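Long-range contacts in macro domain-containing protein (PDB 7OMU), which joins a DarT-family domain and a macro domain in one chain and holds adenosine-5-diphosphoribose in a pocket of its C-terminal half: residues 108-113 and 180-186; 264-270 and 313-317. The protein carries 1 engineered substitution. All coordinates share one frame; numbering follows the deposited sequence.

Interaction 1: residues 108-113 and 180-186; sequences AIVAVK and RYISAIY
Ile109 and Tyr186 pair through two backbone hydrogen bonds, the one from Tyr186 N to Ile109 O spanning 2.7 Å, and open an antiparallel strand pairing inside the DarT-family domain. At Ala111 the register slips: its O takes the N-H of Ser183 (N to O 2.9 Å), while its N donates to the O of the next residue, Ala184. This beta bulge brings Ser183 N 47° out of the plane of the Ala111 carbonyl and leaves Ile182 and Ile185 on one face. There Val110 CG1 packs on Ile182 CG2 at 3.8 Å, under helix 35-41 and strand 43-44. On the other face Ala111 CB sits at the edge of the Tyr186 ring, 3.8 Å from CE2; the ring also stacks with Phe213, and its OH bonds to Glu25.

Lys113 finishes the pairing, its N reaching Tyr181 O at 2.8 Å. Its CB lies 3.6 Å from that same Tyr181 O. CG, turned beside the backbone N, comes up against Ser183 OG, and from CD onward the chain bends twice (chi3 -76°, chi4 -70°), turning the tip across to Arg180, the first residue of the other segment. CE thereby comes within 3.9 Å of Arg180 O, and NZ bonds to this carbonyl at 3.1 Å, tilted somewhat from its plane. The lysine tip thus meets a peptide carbonyl within the short 3-10 segment that ends at Tyr181, while the Arg180 side chain forms a salt bridge with Asp178 through NH1. The ammonium group adds a side-chain bond just past the last backbone bond of the pairing, and the bond involves no acidic side chain.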
loop_
_atom_site.group_PDB
_atom_site.type_symbol
_atom_site.label_atom_id
_atom_site.label_comp_id
_atom_site.label_asym_id
_atom_site.label_seq_id
_atom_site.Cartn_x
_atom_site.Cartn_y
_atom_site.Cartn_z
ATOM N N ALA A 108 12.882 9.199 -0.104
ATOM C CA ALA A 108 12.509 10.053 -1.249
ATOM C C ALA A 108 12.389 9.176 -2.498
ATOM O O ALA A 108 13.257 8.315 -2.708
ATOM C CB ALA A 108 13.535 11.141 -1.424
ATOM N N ILE A 109 11.327 9.373 -3.278
ATOM C CA ILE A 109 11.146 8.734 -4.612
ATOM C C ILE A 109 11.469 9.795 -5.667
ATOM O O ILE A 109 10.785 10.833 -5.698
ATOM C CB ILE A 109 9.733 8.132 -4.744
ATOM C CG1 ILE A 109 9.539 6.996 -3.736
ATOM C CG2 ILE A 109 9.456 7.665 -6.164
ATOM C CD1 ILE A 109 8.125 6.848 -3.232
ATOM N N VAL A 110 12.530 9.565 -6.440
ATOM C CA VAL A 110 13.016 10.499 -7.493
ATOM C C VAL A 110 12.299 10.130 -8.789
ATOM O O VAL A 110 12.446 8.979 -9.229
ATOM C CB VAL A 110 14.548 10.443 -7.645
ATOM C CG1 VAL A 110 15.042 11.372 -8.749
ATOM C CG2 VAL A 110 15.247 10.751 -6.328
ATOM N N ALA A 111 11.527 11.065 -9.340
ATOM C CA ALA A 111 10.776 10.898 -10.601
ATOM C C ALA A 111 11.716 11.157 -11.783
ATOM O O ALA A 111 12.450 12.161 -11.757
ATOM C CB ALA A 111 9.588 11.823 -10.622
ATOM N N VAL A 112 11.688 10.266 -12.774
ATOM C CA VAL A 112 12.476 10.351 -14.035
ATOM C C VAL A 112 11.470 10.403 -15.187
ATOM O O VAL A 112 10.501 9.637 -15.129
ATOM C CB VAL A 112 13.436 9.152 -14.144
ATOM C CG1 VAL A 112 14.193 9.140 -15.463
ATOM C CG2 VAL A 112 14.402 9.105 -12.972
ATOM N N LYS A 113 11.684 11.277 -16.174
ATOM C CA LYS A 113 10.724 11.539 -17.284
ATOM C C LYS A 113 10.563 10.284 -18.148
ATOM O O LYS A 113 11.555 9.562 -18.315
ATOM C CB LYS A 113 11.187 12.718 -18.146
ATOM C CG LYS A 113 10.804 14.095 -17.619
ATOM C CD LYS A 113 10.982 15.212 -18.634
ATOM C CE LYS A 113 12.429 15.614 -18.843
ATOM N NZ LYS A 113 12.985 16.306 -17.656
ATOM N N ARG A 180 19.211 15.771 -15.795
ATOM C CA ARG A 180 18.266 16.528 -16.663
ATOM C C ARG A 180 17.037 15.674 -17.004
ATOM O O ARG A 180 16.067 16.245 -17.512
ATOM C CB ARG A 180 18.965 17.016 -17.933
ATOM C CG ARG A 180 19.879 18.210 -17.698
ATOM C CD ARG A 180 20.632 18.631 -18.949
ATOM N NE ARG A 180 21.472 17.554 -19.466
ATOM C CZ ARG A 180 22.339 17.677 -20.467
ATOM N NH1 ARG A 180 23.049 16.628 -20.850
ATOM N NH2 ARG A 180 22.498 18.839 -21.077
ATOM N N TYR A 181 17.067 14.370 -16.720
ATOM C CA TYR A 181 15.913 13.451 -16.885
ATOM C C TYR A 181 14.991 13.481 -15.655
ATOM O O TYR A 181 13.898 12.888 -15.746
ATOM C CB TYR A 181 16.389 12.018 -17.127
ATOM C CG TYR A 181 16.885 11.734 -18.518
ATOM C CD1 TYR A 181 16.022 11.767 -19.598
ATOM C CD2 TYR A 181 18.208 11.387 -18.751
ATOM C CE1 TYR A 181 16.466 11.492 -20.882
ATOM C CE2 TYR A 181 18.665 11.101 -20.028
ATOM C CZ TYR A 181 17.787 11.149 -21.098
ATOM O OH TYR A 181 18.207 10.877 -22.365
ATOM N N ILE A 182 15.395 14.126 -14.553
ATOM C CA ILE A 182 14.628 14.129 -13.268
ATOM C C ILE A 182 13.492 15.166 -13.335
ATOM O O ILE A 182 13.790 16.370 -13.518
ATOM C CB ILE A 182 15.566 14.366 -12.069
ATOM C CG1 ILE A 182 16.594 13.242 -11.941
ATOM C CG2 ILE A 182 14.774 14.545 -10.782
ATOM C CD1 ILE A 182 17.581 13.432 -10.803
ATOM N N SER A 183 12.244 14.702 -13.165
ATOM C CA SER A 183 10.988 15.501 -13.196
ATOM C C SER A 183 10.805 16.232 -11.871
ATOM O O SER A 183 10.550 17.445 -11.886
ATOM C CB SER A 183 9.777 14.635 -13.432
ATOM O OG SER A 183 9.876 13.901 -14.639
ATOM N N ALA A 184 10.865 15.482 -10.775
ATOM C CA ALA A 184 10.473 15.931 -9.425
ATOM C C ALA A 184 10.977 14.927 -8.393
ATOM O O ALA A 184 11.511 13.879 -8.791
ATOM C CB ALA A 184 8.975 16.071 -9.357
ATOM N N ILE A 185 10.815 15.250 -7.114
ATOM C CA ILE A 185 11.124 14.331 -5.982
ATOM C C ILE A 185 9.878 14.253 -5.099
ATOM O O ILE A 185 9.406 15.318 -4.649
ATOM C CB ILE A 185 12.377 14.801 -5.221
ATOM C CG1 ILE A 185 13.618 14.768 -6.116
ATOM C CG2 ILE A 185 12.580 13.987 -3.952
ATOM C CD1 ILE A 185 14.411 16.041 -6.068
ATOM N N TYR A 186 9.357 13.041 -4.913
ATOM C CA TYR A 186 8.174 12.754 -4.068
ATOM C C TYR A 186 8.665 12.452 -2.653
ATOM O O TYR A 186 9.742 11.852 -2.491
ATOM C CB TYR A 186 7.332 11.634 -4.684
ATOM C CG TYR A 186 6.646 12.030 -5.965
ATOM C CD1 TYR A 186 5.470 12.763 -5.955
ATOM C CD2 TYR A 186 7.189 11.698 -7.196
ATOM C CE1 TYR A 186 4.844 13.145 -7.131
ATOM C CE2 TYR A 186 6.573 12.072 -8.379
ATOM C CZ TYR A 186 5.394 12.793 -8.346
ATOM O OH TYR A 186 4.790 13.159 -9.508
#

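Interaction 2: residues 264-270 and 313-317; sequences FPDVYVV and WFLLF
Phe264, Val267 and Val270 pack against Phe314 and Leu316 in an entirely apolar helix-on-sheet contact of the macro domain, an alpha/beta/alpha sandwich. Phe264 is the first residue past helix 256-263, and helix 265-275 follows it. Segment 313-317 lies on a strand near one margin of the mixed sheet, between strands 241-246 and 286-288. The axes of the short helix and the strand come no nearer than 10.4 Å, and side chains fill the interval without any hydrogen bond crossing it. Phe314 and Leu316 alternate with Leu315 and Phe317, which point to the other side of the sheet and meet helix 329-346, so strand 313-318 is covered by a helix on each face.

Phe314 is touched from two directions. Its CZ end is directed at the centre of one face of the Phe264 ring, 3.6 Å from CD2, in an edge-to-face pair with centroids 4.9 Å apart. The planes meet at 54°, well short of a perpendicular T. Over one face of the Phe314 ring stands Val267 CG2, a CH-pi contact only 12° off the ring normal. Arg290 touches both phenylalanines, and its NH1 forms a salt bridge with Asp266 of helix 265-275; Tyr288 OH hydrogen-bonds to Asp266 OD2. The Phe264 side chain lies about 9 Å from the bound adenosine-5-diphosphoribose, too far for direct contact.

Val267 divides its two methyls between the two strand residues. With CG1 anti to the backbone N (chi1 174°), CG2 is left for the phenylalanine, and CG1 meets Leu316 CD2 at 4.0 Å. One helical turn on, Val270 CG1 reaches the second branch of the same leucine, CD1, at 4.5 Å.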
loop_
_atom_site.group_PDB
_atom_site.type_symbol
_atom_site.label_atom_id
_atom_site.label_comp_id
_atom_site.label_asym_id
_atom_site.label_seq_id
_atom_site.Cartn_x
_atom_site.Cartn_y
_atom_site.Cartn_z
ATOM N N PHE A 264 -6.161 -12.757 0.998
ATOM C CA PHE A 264 -6.191 -13.520 2.279
ATOM C C PHE A 264 -7.147 -14.709 2.161
ATOM O O PHE A 264 -8.129 -14.810 2.900
ATOM C CB PHE A 264 -6.574 -12.582 3.428
ATOM C CG PHE A 264 -5.801 -11.286 3.448
ATOM C CD1 PHE A 264 -4.452 -11.270 3.769
ATOM C CD2 PHE A 264 -6.415 -10.083 3.136
ATOM C CE1 PHE A 264 -3.738 -10.082 3.783
ATOM C CE2 PHE A 264 -5.699 -8.894 3.151
ATOM C CZ PHE A 264 -4.362 -8.897 3.473
ATOM N N PRO A 265 -6.883 -15.659 1.236
ATOM C CA PRO A 265 -7.831 -16.737 0.946
ATOM C C PRO A 265 -8.197 -17.608 2.162
ATOM O O PRO A 265 -9.301 -18.121 2.194
ATOM C CB PRO A 265 -7.117 -17.555 -0.143
ATOM C CG PRO A 265 -5.658 -17.206 0.023
ATOM C CD PRO A 265 -5.662 -15.749 0.427
ATOM N N ASP A 266 -7.288 -17.756 3.129
ATOM C CA ASP A 266 -7.558 -18.491 4.395
ATOM C C ASP A 266 -8.707 -17.813 5.158
ATOM O O ASP A 266 -9.461 -18.543 5.825
ATOM C CB ASP A 266 -6.311 -18.592 5.274
ATOM C CG ASP A 266 -5.830 -17.248 5.779
ATOM O OD1 ASP A 266 -5.564 -16.373 4.924
ATOM O OD2 ASP A 266 -5.736 -17.077 7.016
ATOM N N VAL A 267 -8.832 -16.482 5.069
ATOM C CA VAL A 267 -9.920 -15.695 5.730
ATOM C C VAL A 267 -11.261 -16.112 5.114
ATOM O O VAL A 267 -12.248 -16.250 5.860
ATOM C CB VAL A 267 -9.702 -14.172 5.613
ATOM C CG1 VAL A 267 -10.884 -13.380 6.156
ATOM C CG2 VAL A 267 -8.422 -13.724 6.300
ATOM N N TYR A 268 -11.294 -16.280 3.794
ATOM C CA TYR A 268 -12.481 -16.743 3.033
ATOM C C TYR A 268 -12.911 -18.105 3.581
ATOM O O TYR A 268 -14.103 -18.283 3.894
ATOM C CB TYR A 268 -12.161 -16.776 1.535
ATOM C CG TYR A 268 -13.205 -17.417 0.660
ATOM C CD1 TYR A 268 -14.550 -17.129 0.817
ATOM C CD2 TYR A 268 -12.841 -18.290 -0.351
ATOM C CE1 TYR A 268 -15.510 -17.713 0.006
ATOM C CE2 TYR A 268 -13.787 -18.882 -1.169
ATOM C CZ TYR A 268 -15.127 -18.592 -0.989
ATOM O OH TYR A 268 -16.069 -19.167 -1.787
ATOM N N VAL A 269 -11.951 -19.021 3.722
ATOM C CA VAL A 269 -12.176 -20.419 4.192
ATOM C C VAL A 269 -12.724 -20.393 5.623
ATOM O O VAL A 269 -13.665 -21.155 5.915
ATOM C CB VAL A 269 -10.881 -21.242 4.098
ATOM C CG1 VAL A 269 -10.994 -22.567 4.836
ATOM C CG2 VAL A 269 -10.483 -21.467 2.647
ATOM N N VAL A 270 -12.129 -19.564 6.480
ATOM C CA VAL A 270 -12.540 -19.382 7.904
ATOM C C VAL A 270 -13.964 -18.824 7.919
ATOM O O VAL A 270 -14.769 -19.265 8.757
ATOM C CB VAL A 270 -11.558 -18.465 8.661
ATOM C CG1 VAL A 270 -12.160 -17.904 9.935
ATOM C CG2 VAL A 270 -10.258 -19.183 8.972
ATOM N N TRP A 313 -5.278 -9.532 12.920
ATOM C CA TRP A 313 -6.531 -10.326 13.024
ATOM C C TRP A 313 -7.548 -9.778 12.024
ATOM O O TRP A 313 -7.391 -8.624 11.595
ATOM C CB TRP A 313 -7.091 -10.273 14.452
ATOM C CG TRP A 313 -6.226 -10.901 15.501
ATOM C CD1 TRP A 313 -5.119 -11.681 15.316
ATOM C CD2 TRP A 313 -6.435 -10.842 16.921
ATOM N NE1 TRP A 313 -4.619 -12.098 16.522
ATOM C CE2 TRP A 313 -5.405 -11.596 17.524
ATOM C CE3 TRP A 313 -7.388 -10.226 17.737
ATOM C CZ2 TRP A 313 -5.303 -11.740 18.907
ATOM C CZ3 TRP A 313 -7.288 -10.372 19.102
ATOM C CH2 TRP A 313 -6.261 -11.121 19.678
ATOM N N PHE A 314 -8.553 -10.580 11.684
ATOM C CA PHE A 314 -9.677 -10.203 10.794
ATOM C C PHE A 314 -10.987 -10.394 11.554
ATOM O O PHE A 314 -11.229 -11.507 12.045
ATOM C CB PHE A 314 -9.665 -11.041 9.514
ATOM C CG PHE A 314 -8.597 -10.641 8.534
ATOM C CD1 PHE A 314 -7.282 -11.030 8.721
ATOM C CD2 PHE A 314 -8.908 -9.854 7.440
ATOM C CE1 PHE A 314 -6.302 -10.660 7.815
ATOM C CE2 PHE A 314 -7.923 -9.481 6.538
ATOM C CZ PHE A 314 -6.620 -9.886 6.722
ATOM N N LEU A 315 -11.782 -9.327 11.661
ATOM C CA LEU A 315 -13.143 -9.353 12.245
ATOM C C LEU A 315 -14.138 -9.476 11.093
ATOM O O LEU A 315 -14.169 -8.572 10.253
ATOM C CB LEU A 315 -13.381 -8.076 13.055
ATOM C CG LEU A 315 -14.724 -7.998 13.781
ATOM C CD1 LEU A 315 -14.837 -9.094 14.831
ATOM C CD2 LEU A 315 -14.921 -6.633 14.423
ATOM N N LEU A 316 -14.881 -10.581 11.043
ATOM C CA LEU A 316 -15.965 -10.812 10.055
ATOM C C LEU A 316 -17.255 -10.212 10.614
ATOM O O LEU A 316 -17.760 -10.717 11.629
ATOM C CB LEU A 316 -16.079 -12.313 9.777
ATOM C CG LEU A 316 -14.786 -12.963 9.285
ATOM C CD1 LEU A 316 -14.940 -14.469 9.175
ATOM C CD2 LEU A 316 -14.348 -12.367 7.955
ATOM N N PHE A 317 -17.740 -9.151 9.970
ATOM C CA PHE A 317 -18.876 -8.310 10.415
ATOM C C PHE A 317 -20.028 -8.458 9.429
ATOM O O PHE A 317 -20.026 -7.828 8.377
ATOM C CB PHE A 317 -18.417 -6.856 10.508
ATOM C CG PHE A 317 -19.364 -5.941 11.235
ATOM C CD1 PHE A 317 -20.629 -5.686 10.735
ATOM C CD2 PHE A 317 -18.981 -5.327 12.415
ATOM C CE1 PHE A 317 -21.497 -4.840 11.403
ATOM C CE2 PHE A 317 -19.848 -4.476 13.080
ATOM C CZ PHE A 317 -21.104 -4.237 12.575
#

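In the fold
The two interactions belong to different domains, on opposite sides of the centre of the chain, with centres about 40 Å apart and nearest atoms about 21 Å apart; they share no strand or helix. Both are largely buried, but interaction 1 runs out toward the surface at Lys113 and Arg180, whereas residues 264-270 and 313-317 meet mainly through buried side chains. Their chemistry follows their place. Interaction 1 lies within a sheet, joining its two inner strands, and backbone hydrogen bonds set the register. Interaction 2 lies between layers, helix against sheet, and depends on ring and methyl packing. It buries 247 Å², against 622 Å² for the strand pairing.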